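Local structure of putative hyaluronoglucosaminidase (6PWI) at residues V50-D55 with A156-L161; I137-K142 with T152-I157. The protein belongs to glycoside hydrolase family 84 and probably acts as a hexosaminidase, this chain holding the N-terminal, catalytic-barrel and following helical parts of a longer secreted protein. All blocks are in the same frame, centred on the assembly; numbering follows the deposited sequence.

Contact 1: residues V50-D55 with A156-L161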
ATOM      1  N   VAL A  50     -10.845  27.477 -16.437  1.00 52.71           N
ATOM      2  CA  VAL A  50     -11.117  26.974 -17.771  1.00 50.85           C
ATOM      3  C   VAL A  50     -12.456  26.240 -17.742  1.00 52.56           C
ATOM      4  O   VAL A  50     -12.859  25.726 -16.698  1.00 53.48           O
ATOM      5  CB  VAL A  50      -9.957  26.066 -18.227  1.00 52.19           C
ATOM      6  CG1 VAL A  50     -10.358  25.041 -19.282  1.00 51.23           C
ATOM      7  CG2 VAL A  50      -8.760  26.890 -18.677  1.00 51.96           C
ATOM      8  N   THR A  51     -13.150  26.214 -18.889  1.00 50.57           N
ATOM      9  CA  THR A  51     -14.386  25.456 -19.006  1.00 48.53           C
ATOM     10  C   THR A  51     -14.140  24.230 -19.882  1.00 48.29           C
ATOM     11  O   THR A  51     -13.575  24.345 -20.967  1.00 50.90           O
ATOM     12  CB  THR A  51     -15.549  26.323 -19.509  1.00 48.16           C
ATOM     13  OG1 THR A  51     -15.610  27.502 -18.706  1.00 47.24           O
ATOM     14  CG2 THR A  51     -16.888  25.617 -19.442  1.00 46.92           C
ATOM     15  N   LEU A  52     -14.566  23.061 -19.387  1.00 45.28           N
ATOM     16  CA  LEU A  52     -14.451  21.817 -20.128  1.00 45.32           C
ATOM     17  C   LEU A  52     -15.639  21.703 -21.073  1.00 46.98           C
ATOM     18  O   LEU A  52     -16.770  21.964 -20.675  1.00 48.46           O
ATOM     19  CB  LEU A  52     -14.436  20.638 -19.150  1.00 44.40           C
ATOM     20  CG  LEU A  52     -13.264  20.591 -18.173  1.00 43.22           C
ATOM     21  CD1 LEU A  52     -13.407  19.402 -17.244  1.00 44.61           C
ATOM     22  CD2 LEU A  52     -11.937  20.520 -18.909  1.00 43.32           C
ATOM     23  N   GLY A  53     -15.360  21.299 -22.319  1.00 48.77           N
ATOM     24  CA  GLY A  53     -16.390  21.106 -23.325  1.00 50.30           C
ATOM     25  C   GLY A  53     -16.976  19.700 -23.261  1.00 52.87           C
ATOM     26  O   GLY A  53     -16.419  18.829 -22.599  1.00 56.09           O
ATOM     27  N   THR A  54     -18.101  19.501 -23.953  1.00 54.69           N
ATOM     28  CA  THR A  54     -18.743  18.200 -24.049  1.00 56.69           C
ATOM     29  C   THR A  54     -17.975  17.332 -25.044  1.00 57.74           C
ATOM     30  O   THR A  54     -17.938  16.111 -24.907  1.00 58.05           O
ATOM     31  CB  THR A  54     -20.218  18.343 -24.451  1.00 58.80           C
ATOM     32  OG1 THR A  54     -20.841  19.130 -23.437  1.00 62.61           O
ATOM     33  CG2 THR A  54     -20.953  17.025 -24.570  1.00 59.97           C
ATOM     34  N   ASP A  55     -17.379  17.985 -26.050  1.00 59.00           N
ATOM     35  CA  ASP A  55     -16.636  17.296 -27.095  1.00 58.03           C
ATOM     36  C   ASP A  55     -15.204  17.823 -27.125  1.00 53.95           C
ATOM     37  O   ASP A  55     -14.981  19.030 -27.239  1.00 56.52           O
ATOM     38  CB  ASP A  55     -17.350  17.379 -28.448  1.00 63.30           C
ATOM     39  CG  ASP A  55     -18.678  16.632 -28.486  1.00 70.75           C
ATOM     40  OD1 ASP A  55     -19.728  17.302 -28.394  1.00 72.67           O
ATOM     41  OD2 ASP A  55     -18.656  15.386 -28.615  1.00 74.23           O
ATOM     42  N   ALA A 156      -7.535  12.122 -10.534  1.00 29.10           N
ATOM     43  CA  ALA A 156      -7.779  12.601  -9.188  1.00 29.66           C
ATOM     44  C   ALA A 156      -8.465  13.967  -9.247  1.00 31.42           C
ATOM     45  O   ALA A 156      -9.391  14.228  -8.479  1.00 32.49           O
ATOM     46  CB  ALA A 156      -6.488  12.632  -8.404  1.00 27.90           C
ATOM     47  N   ILE A 157      -8.032  14.822 -10.185  1.00 31.76           N
ATOM     48  CA  ILE A 157      -8.581  16.167 -10.275  1.00 32.20           C
ATOM     49  C   ILE A 157     -10.042  16.089 -10.716  1.00 34.44           C
ATOM     50  O   ILE A 157     -10.912  16.723 -10.117  1.00 33.85           O
ATOM     51  CB  ILE A 157      -7.725  17.079 -11.181  1.00 31.01           C
ATOM     52  CG1 ILE A 157      -6.345  17.340 -10.566  1.00 29.89           C
ATOM     53  CG2 ILE A 157      -8.462  18.381 -11.460  1.00 30.91           C
ATOM     54  CD1 ILE A 157      -5.441  18.241 -11.382  1.00 29.18           C
ATOM     55  N   PHE A 158     -10.301  15.268 -11.741  1.00 35.79           N
ATOM     56  CA  PHE A 158     -11.607  15.221 -12.381  1.00 36.12           C
ATOM     57  C   PHE A 158     -12.655  14.636 -11.431  1.00 36.91           C
ATOM     58  O   PHE A 158     -13.827  15.000 -11.507  1.00 38.23           O
ATOM     59  CB  PHE A 158     -11.532  14.515 -13.739  1.00 35.24           C
ATOM     60  CG  PHE A 158     -11.140  15.381 -14.918  1.00 35.19           C
ATOM     61  CD1 PHE A 158     -10.245  16.435 -14.779  1.00 34.37           C
ATOM     62  CD2 PHE A 158     -11.647  15.125 -16.183  1.00 35.14           C
ATOM     63  CE1 PHE A 158      -9.884  17.218 -15.866  1.00 33.45           C
ATOM     64  CE2 PHE A 158     -11.282  15.907 -17.271  1.00 35.15           C
ATOM     65  CZ  PHE A 158     -10.402  16.954 -17.111  1.00 33.47           C
ATOM     66  N   ASN A 159     -12.219  13.757 -10.520  1.00 35.90           N
ATOM     67  CA  ASN A 159     -13.123  13.088  -9.596  1.00 34.97           C
ATOM     68  C   ASN A 159     -13.653  14.053  -8.532  1.00 34.43           C
ATOM     69  O   ASN A 159     -14.581  13.710  -7.802  1.00 34.58           O
ATOM     70  CB  ASN A 159     -12.484  11.857  -8.945  1.00 34.04           C
ATOM     71  CG  ASN A 159     -12.693  10.588  -9.740  1.00 34.17           C
ATOM     72  OD1 ASN A 159     -13.752  10.386 -10.326  1.00 35.36           O
ATOM     73  ND2 ASN A 159     -11.691   9.724  -9.763  1.00 35.40           N
ATOM     74  N   GLN A 160     -13.070  15.255  -8.440  1.00 33.15           N
ATOM     75  CA  GLN A 160     -13.465  16.184  -7.393  1.00 33.00           C
ATOM     76  C   GLN A 160     -13.982  17.496  -7.989  1.00 35.56           C
ATOM     77  O   GLN A 160     -14.226  18.449  -7.256  1.00 36.24           O
ATOM     78  CB  GLN A 160     -12.340  16.369  -6.371  1.00 29.11           C
ATOM     79  CG  GLN A 160     -11.133  17.115  -6.919  1.00 28.37           C
ATOM     80  CD  GLN A 160      -9.963  17.158  -5.967  1.00 28.21           C
ATOM     81  OE1 GLN A 160      -9.892  17.999  -5.074  1.00 26.29           O
ATOM     82  NE2 GLN A 160      -9.001  16.274  -6.187  1.00 27.76           N
ATOM     83  N   LEU A 161     -14.177  17.538  -9.312  1.00 39.48           N
ATOM     84  CA  LEU A 161     -14.689  18.736  -9.964  1.00 43.05           C
ATOM     85  C   LEU A 161     -16.196  18.850  -9.742  1.00 46.67           C
ATOM     86  O   LEU A 161     -16.949  17.939 -10.082  1.00 45.61           O
ATOM     87  CB  LEU A 161     -14.356  18.693 -11.459  1.00 43.59           C
ATOM     88  CG  LEU A 161     -12.934  19.104 -11.836  1.00 43.51           C
ATOM     89  CD1 LEU A 161     -12.771  19.167 -13.348  1.00 42.48           C
ATOM     90  CD2 LEU A 161     -12.560  20.436 -11.204  1.00 42.44           C
TER

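Contact 2: residues I137-K142 with T152-I157. With EDO (1,2-ethanediol), chain I.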
ATOM      1  N   ILE A 137      -5.189  20.970 -22.257  1.00 31.24           N
ATOM      2  CA  ILE A 137      -4.783  20.165 -21.114  1.00 30.57           C
ATOM      3  C   ILE A 137      -3.716  19.186 -21.595  1.00 29.22           C
ATOM      4  O   ILE A 137      -4.002  18.300 -22.398  1.00 29.36           O
ATOM      5  CB  ILE A 137      -5.986  19.451 -20.463  1.00 30.13           C
ATOM      6  CG1 ILE A 137      -7.028  20.453 -19.962  1.00 31.34           C
ATOM      7  CG2 ILE A 137      -5.536  18.516 -19.351  1.00 28.75           C
ATOM      8  CD1 ILE A 137      -8.351  19.823 -19.587  1.00 33.11           C
ATOM      9  N   ALA A 138      -2.485  19.366 -21.106  1.00 27.15           N
ATOM     10  CA  ALA A 138      -1.353  18.632 -21.647  1.00 27.34           C
ATOM     11  C   ALA A 138      -0.625  17.843 -20.556  1.00 26.80           C
ATOM     12  O   ALA A 138      -0.596  18.240 -19.390  1.00 28.03           O
ATOM     13  CB  ALA A 138      -0.422  19.583 -22.371  1.00 26.49           C
ATOM     14  N   VAL A 139      -0.029  16.719 -20.967  1.00 24.62           N
ATOM     15  CA  VAL A 139       0.850  15.931 -20.121  1.00 23.24           C
ATOM     16  C   VAL A 139       2.090  15.590 -20.937  1.00 23.62           C
ATOM     17  O   VAL A 139       1.982  15.067 -22.046  1.00 24.08           O
ATOM     18  CB  VAL A 139       0.162  14.645 -19.620  1.00 21.97           C
ATOM     19  CG1 VAL A 139       1.127  13.732 -18.879  1.00 21.00           C
ATOM     20  CG2 VAL A 139      -1.063  14.937 -18.770  1.00 21.63           C
ATOM     21  N   LEU A 140       3.262  15.886 -20.372  1.00 23.34           N
ATOM     22  CA  LEU A 140       4.518  15.458 -20.957  1.00 24.16           C
ATOM     23  C   LEU A 140       5.261  14.629 -19.916  1.00 25.08           C
ATOM     24  O   LEU A 140       5.562  15.131 -18.834  1.00 25.89           O
ATOM     25  CB  LEU A 140       5.329  16.694 -21.362  1.00 23.92           C
ATOM     26  CG  LEU A 140       6.533  16.424 -22.264  1.00 23.85           C
ATOM     27  CD1 LEU A 140       6.086  16.025 -23.661  1.00 23.28           C
ATOM     28  CD2 LEU A 140       7.445  17.636 -22.334  1.00 23.14           C
ATOM     29  N   GLY A 141       5.525  13.359 -20.240  1.00 24.46           N
ATOM     30  CA  GLY A 141       6.267  12.486 -19.343  1.00 24.73           C
ATOM     31  C   GLY A 141       7.630  12.128 -19.929  1.00 25.81           C
ATOM     32  O   GLY A 141       7.844  12.295 -21.128  1.00 27.95           O
ATOM     33  N   LYS A 142       8.546  11.635 -19.085  1.00 25.06           N
ATOM     34  CA  LYS A 142       9.853  11.212 -19.569  1.00 23.91           C
ATOM     35  C   LYS A 142       9.697   9.948 -20.408  1.00 24.18           C
ATOM     36  O   LYS A 142      10.539   9.658 -21.254  1.00 25.28           O
ATOM     37  CB  LYS A 142      10.844  11.014 -18.421  1.00 23.65           C
ATOM     38  CG  LYS A 142      10.528   9.878 -17.458  1.00 24.31           C
ATOM     39  CD  LYS A 142      11.555   9.737 -16.349  1.00 24.33           C
ATOM     40  CE  LYS A 142      12.958   9.461 -16.850  1.00 23.69           C
ATOM     41  NZ  LYS A 142      13.962   9.633 -15.776  1.00 23.75           N
ATOM     42  N   THR A 152      -3.163  10.049 -14.324  1.00 24.04           N
ATOM     43  CA  THR A 152      -3.738   9.617 -13.059  1.00 24.56           C
ATOM     44  C   THR A 152      -3.967  10.833 -12.162  1.00 24.93           C
ATOM     45  O   THR A 152      -4.979  10.906 -11.469  1.00 25.53           O
ATOM     46  CB  THR A 152      -2.902   8.522 -12.372  1.00 25.13           C
ATOM     47  OG1 THR A 152      -2.840   7.369 -13.215  1.00 25.92           O
ATOM     48  CG2 THR A 152      -3.452   8.108 -11.022  1.00 23.71           C
ATOM     49  N   SER A 153      -3.036  11.793 -12.188  1.00 24.66           N
ATOM     50  CA  SER A 153      -3.253  13.020 -11.440  1.00 24.94           C
ATOM     51  C   SER A 153      -4.489  13.745 -11.962  1.00 26.80           C
ATOM     52  O   SER A 153      -5.274  14.249 -11.162  1.00 27.20           O
ATOM     53  CB  SER A 153      -2.044  13.897 -11.420  1.00 24.20           C
ATOM     54  OG  SER A 153      -1.057  13.346 -10.558  1.00 22.99           O
ATOM     55  N   LEU A 154      -4.689  13.742 -13.293  1.00 28.57           N
ATOM     56  CA  LEU A 154      -5.889  14.331 -13.881  1.00 29.46           C
ATOM     57  C   LEU A 154      -7.142  13.591 -13.412  1.00 29.68           C
ATOM     58  O   LEU A 154      -8.190  14.208 -13.230  1.00 29.90           O
ATOM     59  CB  LEU A 154      -5.801  14.316 -15.409  1.00 30.51           C
ATOM     60  CG  LEU A 154      -4.932  15.396 -16.047  1.00 31.59           C
ATOM     61  CD1 LEU A 154      -4.848  15.182 -17.556  1.00 30.84           C
ATOM     62  CD2 LEU A 154      -5.457  16.790 -15.720  1.00 30.39           C
ATOM     63  N   LYS A 155      -7.019  12.270 -13.230  1.00 28.63           N
ATOM     64  CA  LYS A 155      -8.129  11.447 -12.786  1.00 28.36           C
ATOM     65  C   LYS A 155      -8.539  11.874 -11.379  1.00 29.08           C
ATOM     66  O   LYS A 155      -9.726  11.974 -11.072  1.00 28.42           O
ATOM     67  CB  LYS A 155      -7.757   9.963 -12.805  1.00 28.25           C
ATOM     68  CG  LYS A 155      -8.945   9.028 -12.641  1.00 30.13           C
ATOM     69  CD  LYS A 155      -8.613   7.631 -12.181  1.00 30.90           C
ATOM     70  CE  LYS A 155      -9.869   6.867 -11.824  1.00 31.52           C
ATOM     71  NZ  LYS A 155      -9.544   5.519 -11.311  1.00 33.40           N
ATOM     72  N   ALA A 156      -7.535  12.122 -10.534  1.00 29.10           N
ATOM     73  CA  ALA A 156      -7.779  12.601  -9.188  1.00 29.66           C
ATOM     74  C   ALA A 156      -8.465  13.967  -9.247  1.00 31.42           C
ATOM     75  O   ALA A 156      -9.391  14.228  -8.479  1.00 32.49           O
ATOM     76  CB  ALA A 156      -6.488  12.632  -8.404  1.00 27.90           C
ATOM     77  N   ILE A 157      -8.032  14.822 -10.185  1.00 31.76           N
ATOM     78  CA  ILE A 157      -8.581  16.167 -10.275  1.00 32.20           C
ATOM     79  C   ILE A 157     -10.042  16.089 -10.716  1.00 34.44           C
ATOM     80  O   ILE A 157     -10.912  16.723 -10.117  1.00 33.85           O
ATOM     81  CB  ILE A 157      -7.725  17.079 -11.181  1.00 31.01           C
ATOM     82  CG1 ILE A 157      -6.345  17.340 -10.566  1.00 29.89           C
ATOM     83  CG2 ILE A 157      -8.462  18.381 -11.460  1.00 30.91           C
ATOM     84  CD1 ILE A 157      -5.441  18.241 -11.382  1.00 29.18           C
TER
HETATM   85  C1  EDO I 707      14.231   5.701 -13.975  1.00 55.56           C
HETATM   86  O1  EDO I 707      14.704   7.030 -13.927  1.00 54.92           O
HETATM   87  C2  EDO I 707      12.754   5.686 -13.995  1.00 52.34           C
HETATM   88  O2  EDO I 707      12.232   6.936 -14.406  1.00 45.22           O

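Contact 1: residues V50-D55 with A156-L161
Beside Phe-158 and Leu-161, the two residues that meet Leu-52, the amide nitrogen NE2 of Gln-160 is gripped by two carbonyl oxygens. Its bond to Ala-156 O measures 3.1 Å and is almost straight (177°); the acceptor lies in the plane of the Gln-160 amide, although the nitrogen stands well above the plane of the Ala-156 carbonyl. The second acceptor is Glu-35 O. Glutamine suits this place because its side chain is long enough to fold back to the carbonyl four residues earlier, which probably steadies the type I turn from Phe-158 to Leu-161. That turn's own closing bond, Leu-161 N to Phe-158 O, is weak at 3.4 Å; one residue earlier, Gln-160 N bonds Ile-157 O at 3.1 Å.

Phe-158 and Leu-161, first and last in the turn, both meet Leu-52. CD1 of Leu-52 lies 3.9 Å from Phe-158 CZ, meeting the ring obliquely, and 4.0 Å from Leu-161 CD1, the two leucines reaching tip to tip. A chi2 of 178° sets CD1 anti to CA, at full reach; the long phenyl ring comes from the opposite direction to meet it. The Leu-161 side is less covered. Around the contact, Phe-158 also packs on Val-75 and Ile-78 of helix 66-78, while Leu-161 rests on Leu-166 of strand 165-175, which pairs antiparallel with strand 48-51.

Contact 2: residues I137-K142 with T152-I157
Leu-154 is received by two branched residues of the strand, Ile-137 and Val-139. Its CD1 lies 3.8 Å from Ile-137 CG2 and 4.0 Å from Val-139 CG2, so one methyl serves both. The isoleucine crosses the leucine at a slant, whereas the valine meets it tip to tip. In Ile-137 a chi1 of -60° leaves CG2 anti to the backbone N and facing the helix, where it is also 4.0 Å from Leu-154 CD2. Beta-branched residues suit the extended strand, and leucine supplies the reach needed from the helix, for the CA atoms of Val-139 and Leu-154 are 9.3 Å apart.

Farther out, Ile-137 and Val-139 are set in place by backbone bonds to strand 94-100. Ala-138 points to the other face, where its small side chain fits against Tyr-110 and Phe-111 of helix 106-114. Past the strand's end, Lys-142 NZ bonds Phe-122 O and Asn-124 O, and also O1 of a 1,2-ethanediol, probably from the crystallisation liquor, at 3.3 Å.

Strand 136-141, helix 144-158 and strand 165-175 form a beta-alpha-beta crossover, its two parallel strands separated by the antiparallel strand 127-133, in the alpha/beta domain that accompanies the catalytic barrel.

How the contacts relate
Both contacts are apolar, and both pack the chain of helix 144-158 and the turn after it against one mixed sheet, away from the predicted proton donor of the barrel. They differ in place. Contact 2 is wholly core: it joins the body of the helix to a strand with a neighbour on each edge, 94-100 and 127-133. Contact 1 lies at the helix's C-terminal end and reaches the loop just after strand 48-51; it is buried at Leu-52 and Phe-158 but runs out toward the surface at Leu-161, where side-chain and backbone hydrogen bonds accompany the turn. Their centres are 12 Å apart, yet Leu-52 CD2 packs 3.7 Å from Ile-137 CD1, so the two apolar patches touch.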